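Local structure of aldehyde dehydrogenase 12 (Zea mays, 6D97) at residues Val257-Leu262 against Ala279-Ala284; Ala55-Asn60 against Gly79-Ser84; Met86-Lys91 against Asp247-Asn252. The protein oxidises L-glutamate gamma-semialdehyde to glutamate using NAD+, the last step of proline catabolism in plants. All coordinates share one frame; numbering follows the deposited sequence.

Contact 1. Residues Val257-Leu262 against Ala279-Ala284. With NAD (nicotinamide-adenine-dinucleotide), chain E.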
# COMPACT_ATOMS: atom_id res chain seq x y z
N VAL A 257 -2.22 -40.99 -9.01
CA VAL A 257 -2.43 -41.14 -7.57
C VAL A 257 -2.59 -39.77 -6.92
O VAL A 257 -3.46 -39.58 -6.06
CB VAL A 257 -1.28 -41.94 -6.94
CG1 VAL A 257 -1.36 -41.83 -5.43
CG2 VAL A 257 -1.35 -43.39 -7.37
N MET A 258 -1.75 -38.81 -7.31
CA MET A 258 -1.89 -37.46 -6.78
C MET A 258 -3.26 -36.88 -7.09
O MET A 258 -3.84 -36.14 -6.27
CB MET A 258 -0.79 -36.55 -7.34
CG MET A 258 -0.68 -35.21 -6.62
SD MET A 258 -0.30 -35.42 -4.87
CE MET A 258 -0.52 -33.75 -4.27
N ASN A 259 -3.81 -37.21 -8.26
CA ASN A 259 -5.16 -36.78 -8.60
C ASN A 259 -6.17 -37.34 -7.62
O ASN A 259 -7.05 -36.62 -7.14
CB ASN A 259 -5.49 -37.22 -10.03
CG ASN A 259 -6.34 -36.21 -10.77
OD1 ASN A 259 -6.08 -35.89 -11.93
ND2 ASN A 259 -7.37 -35.68 -10.11
N LYS A 260 -6.05 -38.63 -7.29
CA LYS A 260 -6.97 -39.24 -6.33
C LYS A 260 -6.85 -38.57 -4.96
O LYS A 260 -7.86 -38.34 -4.29
CB LYS A 260 -6.70 -40.74 -6.20
CG LYS A 260 -6.84 -41.55 -7.47
CD LYS A 260 -6.56 -43.01 -7.15
CE LYS A 260 -5.90 -43.74 -8.31
NZ LYS A 260 -6.83 -43.95 -9.44
N LEU A 261 -5.63 -38.27 -4.53
CA LEU A 261 -5.44 -37.64 -3.23
C LEU A 261 -6.12 -36.27 -3.18
O LEU A 261 -6.73 -35.91 -2.17
CB LEU A 261 -3.96 -37.51 -2.91
CG LEU A 261 -3.62 -36.71 -1.65
CD1 LEU A 261 -4.26 -37.34 -0.42
CD2 LEU A 261 -2.12 -36.58 -1.48
N LEU A 262 -6.04 -35.51 -4.28
CA LEU A 262 -6.67 -34.20 -4.33
C LEU A 262 -8.18 -34.30 -4.19
O LEU A 262 -8.81 -33.49 -3.50
CB LEU A 262 -6.31 -33.48 -5.63
CG LEU A 262 -4.85 -33.10 -5.87
CD1 LEU A 262 -4.68 -32.49 -7.26
CD2 LEU A 262 -4.36 -32.15 -4.80
N ALA A 279 -3.03 -28.96 -15.99
CA ALA A 279 -3.55 -27.81 -15.27
C ALA A 279 -5.05 -27.64 -15.50
O ALA A 279 -5.80 -27.35 -14.56
CB ALA A 279 -2.80 -26.54 -15.70
N GLU A 280 -5.50 -27.81 -16.75
CA GLU A 280 -6.92 -27.65 -17.05
C GLU A 280 -7.73 -28.82 -16.50
O GLU A 280 -8.86 -28.62 -16.02
CB GLU A 280 -7.12 -27.51 -18.56
CG GLU A 280 -6.49 -26.27 -19.16
CD GLU A 280 -7.06 -24.99 -18.57
OE1 GLU A 280 -8.27 -24.96 -18.27
OE2 GLU A 280 -6.29 -24.02 -18.40
N LYS A 281 -7.19 -30.04 -16.56
CA LYS A 281 -7.86 -31.19 -15.96
C LYS A 281 -8.03 -30.99 -14.45
O LYS A 281 -9.12 -31.22 -13.91
CB LYS A 281 -7.06 -32.46 -16.24
CG LYS A 281 -7.73 -33.74 -15.75
CD LYS A 281 -6.71 -34.86 -15.61
CE LYS A 281 -7.39 -36.19 -15.34
NZ LYS A 281 -8.31 -36.10 -14.18
N LEU A 282 -6.97 -30.56 -13.77
CA LEU A 282 -7.06 -30.31 -12.34
C LEU A 282 -8.01 -29.15 -12.04
O LEU A 282 -8.77 -29.20 -11.07
CB LEU A 282 -5.68 -30.02 -11.75
CG LEU A 282 -4.74 -31.21 -11.56
CD1 LEU A 282 -3.61 -30.85 -10.61
CD2 LEU A 282 -5.52 -32.40 -11.02
N ALA A 283 -7.97 -28.10 -12.87
CA ALA A 283 -8.88 -26.97 -12.66
C ALA A 283 -10.33 -27.40 -12.78
O ALA A 283 -11.21 -26.81 -12.14
CB ALA A 283 -8.57 -25.86 -13.67
N ALA A 284 -10.61 -28.42 -13.60
CA ALA A 284 -11.96 -28.93 -13.71
C ALA A 284 -12.29 -29.87 -12.56
O ALA A 284 -13.37 -29.78 -11.96
CB ALA A 284 -12.16 -29.63 -15.05
PA NAD E . 3.23 -32.16 -15.98
O1A NAD E . 1.81 -31.52 -16.08
O2A NAD E . 3.56 -33.34 -16.76
O5B NAD E . 3.69 -32.72 -14.69
C5B NAD E . 3.96 -31.86 -13.61
C4B NAD E . 3.58 -32.44 -12.25
O4B NAD E . 2.19 -32.68 -12.12
C3B NAD E . 4.32 -33.69 -11.91
O3B NAD E . 4.67 -33.71 -10.58
C2B NAD E . 3.33 -34.73 -12.22
O2B NAD E . 3.57 -35.87 -11.48
C1B NAD E . 2.07 -34.05 -11.82
N9A NAD E . 0.87 -34.56 -12.44
C8A NAD E . 0.69 -35.01 -13.73
N7A NAD E . -0.59 -35.37 -13.90
C5A NAD E . -1.29 -35.15 -12.72
C6A NAD E . -2.60 -35.32 -12.32
N6A NAD E . -3.57 -35.85 -13.24
N1A NAD E . -2.97 -35.00 -11.07
C2A NAD E . -2.09 -34.49 -10.17
N3A NAD E . -0.79 -34.31 -10.53
C4A NAD E . -0.38 -34.62 -11.77
O3 NAD E . 4.41 -31.37 -16.33
PN NAD E . 5.43 -31.65 -17.51
O1N NAD E . 6.30 -30.33 -17.54
O2N NAD E . 6.34 -32.80 -17.20
O5D NAD E . 4.79 -31.82 -18.86

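Contact 2. Residues Ala55-Asn60 against Gly79-Ser84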
# COMPACT_ATOMS: atom_id res chain seq x y z
N ALA A 55 8.75 -44.97 3.64
CA ALA A 55 8.83 -45.52 2.29
C ALA A 55 7.43 -45.77 1.75
O ALA A 55 6.49 -45.02 2.04
CB ALA A 55 9.65 -46.80 2.28
N SER A 56 7.29 -46.84 0.97
CA SER A 56 6.00 -47.22 0.40
C SER A 56 6.05 -48.71 0.08
O SER A 56 7.09 -49.36 0.23
CB SER A 56 5.67 -46.40 -0.85
OG SER A 56 6.56 -46.70 -1.92
N ALA A 57 4.91 -49.23 -0.36
CA ALA A 57 4.82 -50.66 -0.65
C ALA A 57 5.78 -51.06 -1.77
O ALA A 57 6.40 -52.12 -1.70
CB ALA A 57 3.38 -51.03 -1.02
N ASN A 58 5.92 -50.22 -2.79
CA ASN A 58 6.80 -50.55 -3.91
C ASN A 58 7.60 -49.32 -4.32
O ASN A 58 7.13 -48.19 -4.24
CB ASN A 58 6.01 -51.08 -5.11
CG ASN A 58 6.75 -52.16 -5.85
OD1 ASN A 58 6.56 -53.35 -5.59
ND2 ASN A 58 7.62 -51.76 -6.78
N TRP A 59 8.82 -49.57 -4.79
CA TRP A 59 9.72 -48.54 -5.28
C TRP A 59 9.69 -48.49 -6.80
O TRP A 59 9.49 -49.51 -7.47
CB TRP A 59 11.16 -48.79 -4.82
CG TRP A 59 11.37 -48.78 -3.33
CD1 TRP A 59 11.17 -49.82 -2.46
CD2 TRP A 59 11.85 -47.69 -2.53
NE1 TRP A 59 11.49 -49.44 -1.18
CE2 TRP A 59 11.91 -48.14 -1.20
CE3 TRP A 59 12.22 -46.37 -2.82
CZ2 TRP A 59 12.33 -47.31 -0.15
CZ3 TRP A 59 12.64 -45.56 -1.79
CH2 TRP A 59 12.69 -46.03 -0.47
N ASN A 60 9.89 -47.29 -7.35
CA ASN A 60 10.02 -47.09 -8.78
C ASN A 60 11.40 -46.52 -9.08
O ASN A 60 11.91 -45.68 -8.33
CB ASN A 60 8.94 -46.16 -9.32
N GLY A 79 -2.48 -45.74 -5.07
CA GLY A 79 -3.76 -45.10 -4.83
C GLY A 79 -4.45 -45.55 -3.56
O GLY A 79 -5.29 -44.83 -3.02
N THR A 80 -4.10 -46.74 -3.06
CA THR A 80 -4.70 -47.27 -1.84
C THR A 80 -3.77 -47.19 -0.64
O THR A 80 -3.98 -47.91 0.34
CB THR A 80 -5.16 -48.71 -2.06
OG1 THR A 80 -4.14 -49.45 -2.75
CG2 THR A 80 -6.46 -48.75 -2.85
N GLU A 81 -2.74 -46.35 -0.69
CA GLU A 81 -1.92 -46.09 0.49
C GLU A 81 -1.76 -44.60 0.73
O GLU A 81 -0.72 -44.13 1.19
CB GLU A 81 -0.56 -46.78 0.39
CG GLU A 81 0.03 -46.85 -1.00
CD GLU A 81 1.48 -47.31 -0.98
OE1 GLU A 81 2.02 -47.68 -2.05
OE2 GLU A 81 2.08 -47.30 0.12
N ILE A 82 -2.82 -43.83 0.47
CA ILE A 82 -2.79 -42.38 0.66
C ILE A 82 -3.55 -41.92 1.90
O ILE A 82 -3.69 -40.70 2.11
CB ILE A 82 -3.34 -41.64 -0.58
CG1 ILE A 82 -4.82 -41.98 -0.79
CG2 ILE A 82 -2.53 -41.96 -1.82
CD1 ILE A 82 -5.56 -41.02 -1.69
N LYS A 83 -4.04 -42.85 2.73
CA LYS A 83 -4.86 -42.46 3.87
C LYS A 83 -4.09 -41.59 4.85
O LYS A 83 -4.63 -40.61 5.38
CB LYS A 83 -5.39 -43.71 4.59
CG LYS A 83 -6.57 -43.43 5.52
CD LYS A 83 -6.89 -44.62 6.41
CE LYS A 83 -8.15 -44.36 7.22
NZ LYS A 83 -8.40 -45.42 8.24
N SER A 84 -2.82 -41.92 5.09
CA SER A 84 -2.01 -41.15 6.03
C SER A 84 -1.89 -39.70 5.59
O SER A 84 -1.86 -38.79 6.43
CB SER A 84 -0.63 -41.79 6.17
OG SER A 84 -0.69 -42.95 6.99

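Contact 3. Residues Met86-Lys91 against Asp247-Asn252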
# COMPACT_ATOMS: atom_id res chain seq x y z
N MET A 86 -4.17 -38.02 3.75
CA MET A 86 -5.48 -37.45 4.07
C MET A 86 -5.58 -37.11 5.55
O MET A 86 -6.01 -36.01 5.92
CB MET A 86 -6.58 -38.43 3.67
CG MET A 86 -6.77 -38.63 2.18
SD MET A 86 -7.70 -40.13 1.84
CE MET A 86 -9.15 -39.86 2.85
N GLU A 87 -5.19 -38.05 6.41
CA GLU A 87 -5.30 -37.83 7.85
C GLU A 87 -4.42 -36.66 8.30
O GLU A 87 -4.82 -35.87 9.16
CB GLU A 87 -4.92 -39.10 8.61
N SER A 88 -3.23 -36.54 7.71
CA SER A 88 -2.33 -35.45 8.09
C SER A 88 -2.89 -34.10 7.67
O SER A 88 -2.79 -33.12 8.42
CB SER A 88 -0.96 -35.68 7.46
OG SER A 88 -0.01 -34.73 7.93
N LEU A 89 -3.49 -34.02 6.48
CA LEU A 89 -4.07 -32.76 6.03
C LEU A 89 -5.29 -32.40 6.85
O LEU A 89 -5.51 -31.22 7.17
CB LEU A 89 -4.43 -32.85 4.54
CG LEU A 89 -3.30 -32.65 3.53
CD1 LEU A 89 -3.75 -33.13 2.16
CD2 LEU A 89 -2.92 -31.18 3.48
N SER A 90 -6.10 -33.39 7.23
CA SER A 90 -7.31 -33.12 7.99
C SER A 90 -7.02 -32.55 9.37
O SER A 90 -7.92 -31.99 10.00
CB SER A 90 -8.14 -34.40 8.13
OG SER A 90 -7.66 -35.21 9.19
N LYS A 91 -5.78 -32.67 9.86
CA LYS A 91 -5.42 -32.08 11.14
C LYS A 91 -5.34 -30.56 11.08
O LYS A 91 -5.40 -29.91 12.13
CB LYS A 91 -4.09 -32.66 11.64
CG LYS A 91 -4.20 -34.09 12.12
CD LYS A 91 -2.87 -34.67 12.56
CE LYS A 91 -3.02 -36.15 12.84
NZ LYS A 91 -1.91 -36.68 13.68
N ASP A 247 4.30 -29.79 10.20
CA ASP A 247 3.80 -28.66 9.42
C ASP A 247 3.62 -28.97 7.94
O ASP A 247 2.87 -28.25 7.27
CB ASP A 247 4.72 -27.45 9.59
CG ASP A 247 4.41 -26.66 10.85
OD1 ASP A 247 3.75 -27.21 11.75
OD2 ASP A 247 4.81 -25.48 10.93
N MET A 248 4.27 -30.00 7.41
CA MET A 248 4.11 -30.30 5.99
C MET A 248 4.33 -31.78 5.73
O MET A 248 4.93 -32.50 6.54
CB MET A 248 5.06 -29.46 5.12
CG MET A 248 6.54 -29.80 5.25
SD MET A 248 7.13 -31.13 4.17
CE MET A 248 6.93 -30.40 2.55
N ASP A 249 3.84 -32.23 4.58
CA ASP A 249 4.02 -33.59 4.11
C ASP A 249 4.65 -33.58 2.73
O ASP A 249 4.55 -32.60 1.98
CB ASP A 249 2.69 -34.35 4.06
CG ASP A 249 2.05 -34.48 5.42
OD1 ASP A 249 2.74 -34.90 6.37
OD2 ASP A 249 0.86 -34.14 5.54
N PHE A 250 5.30 -34.69 2.39
CA PHE A 250 6.02 -34.84 1.13
C PHE A 250 5.62 -36.17 0.51
O PHE A 250 5.87 -37.22 1.10
CB PHE A 250 7.53 -34.78 1.38
CG PHE A 250 8.38 -34.77 0.14
CD1 PHE A 250 8.21 -33.78 -0.82
CD2 PHE A 250 9.37 -35.72 -0.04
CE1 PHE A 250 9.01 -33.76 -1.95
CE2 PHE A 250 10.17 -35.71 -1.16
CZ PHE A 250 10.00 -34.73 -2.12
N ILE A 251 4.97 -36.14 -0.65
CA ILE A 251 4.46 -37.35 -1.29
C ILE A 251 5.13 -37.50 -2.65
O ILE A 251 5.29 -36.53 -3.39
CB ILE A 251 2.93 -37.34 -1.42
CG1 ILE A 251 2.44 -38.65 -2.05
CG2 ILE A 251 2.45 -36.14 -2.23
CD1 ILE A 251 0.94 -38.88 -1.93
N ASN A 252 5.54 -38.73 -2.96
CA ASN A 252 6.03 -39.09 -4.28
C ASN A 252 5.03 -40.07 -4.90
O ASN A 252 4.63 -41.04 -4.25
CB ASN A 252 7.42 -39.73 -4.22
CG ASN A 252 8.46 -38.82 -3.59
OD1 ASN A 252 9.14 -38.07 -4.29
ND2 ASN A 252 8.61 -38.91 -2.28

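Contact 1. Residues Val257-Leu262 against Ala279-Ala284
With CG of Lys281 swung opposite its backbone N (chi1 -175°), the chain runs out nearly straight and then bends at its last torsion, carrying NZ to OD1 of Asn259 at 3.2 Å. The ammonium lies above the carbonyl plane of Asn259, 44° out of it, and its stronger partner is Asp285, with which it forms a salt bridge. The main claim on OD1 comes from the coenzyme: N6A of NAD donates to OD1 of Asn259 at 2.8 Å in a fairly straight bond. ND2 of Asn259 donates to Asp285, so both ends of the amide are engaged and its rotation is fixed. Beside this polar cluster Leu262 and Leu282 cross at about a right angle, CD1 of Leu262 lying 3.9 Å from CD2 of Leu282. The same CD2 of Leu282 approaches NAD N1A at 3.6 Å, while CB of Met258 lies 3.7 Å from NAD C2A. Segments 257-262 and 279-284, on helices 255-265 and 276-285 of the Rossmann domain, run 24° from parallel and border the adenine pocket between them. The chemistry implies that apolar contacts hold the base while one amide oxygen reads its exocyclic amino group, an acceptor that Lys281 probably polarises.

Contact 2. Residues Ala55-Asn60 against Gly79-Ser84
Glu81 reaches the loop 55-60 through its carboxylate, meeting Ser56 and Ala57 at the surface. This loop links strands 52-54 and 60-63, the two outermost strands of a small four-stranded mixed sheet, while residues 79-84 lead into helix 83-90 with Ile82 as its N-cap residue. In the first shell, the backbone N of Ala57 gives a weak hydrogen bond to OE2 of Glu81, long at 3.5 Å though fairly straight at 158°. A van der Waals approach accompanies it: CB of Ala57 lies 3.8 Å from OE1 of Glu81. Beyond CG the glutamate chain is extended, which carries its carboxylate across the gap between the two backbones. A stronger partner steadies that carboxylate from its own side of the contact, where OE1 of Glu81 accepts a hydrogen bond from the backbone N of Gln78.

Further out, Asn60 pairs through its backbone with Val74, joining the end of the loop to strand 70-74, and the Trp59 ring makes a cation-pi contact with Lys73. Within the loop, ND2 of Asn58 donates a weak bond to O of Trp59 at 3.0 Å. Ile82, next in the chain after Glu81, packs against Val257 and Leu261 of helix 255-265, which places the start of helix 83-90 against the Rossmann domain. The contact is thus a light surface touch between the loop and the residues leading into that helix. At Ser56, OG sits between the backbone N and the carbonyl carbon (chi1 67°) and bonds to O of Glu76, while CB of Ser56 lies 3.8 Å from OE2 of Glu81.

Contact 3. Residues Met86-Lys91 against Asp247-Asn252
Ser88 and Asp249 make the tight part of this contact, a short hydrogen bond from OG of Ser88 to OD2 of Asp249 at 2.6 Å. OD2 accepts on its syn lone pair, the side of OD1, and CB of Ser88 follows, 3.1 Å from OD2 of Asp249. The Ser88 hydroxyl is turned opposite its backbone N (chi1 -173°), out from helix 83-90 to the strand. OD1 of Asp249 accepts from the backbone N of Gln50. The Asp249 backbone pairs with Pro219 and Leu221; strand 249-251 ends the five-stranded parallel Rossmann sheet, with Phe250 also backbone-bonded to Phe48 of strand 43-49. An alanine in place of Asp249 would probably cost the Ser88 hydroxyl this acceptor and leave the backbone N of Gln50 without the mate it has here, removing the direct polar link between helix and strand. Leu89 only brushes the aspartate, and its side chain packs on Val220 and Ala265. The solvent side is looser: exposed Ser90 turns OG back to O of Glu87 at 2.9 Å, within its own helix. Chemically, one buried carboxylate, each oxygen taken by a donor that probably helps to stabilise its negative charge, joins helix 83-90, strand 249-251 and the loop at Gln50.

Contact 1, within the Rossmann domain, and contact 3, where helix 83-90 meets its sheet, are mostly buried, whereas contact 2 lies on the surface. Contacts 2 and 3 share the helix 83-90, one at its lead-in and the other along its body; contacts 3 and 1 follow each other in the chain through strand 249-251 and helix 255-265. That last helix meets the others: Leu261 packs on Met86 and on Ile251, and Val257 CG1 lies 3.8 Å from Ile82 CG2. Chemistry follows place. A short serine-carboxylate bond serves the buried strand 249-251, a weak bond from a backbone N to a carboxylate the surface loop; contact 1 alone combines a lysine-asparagine bond, a leucine-leucine pair and a bound coenzyme.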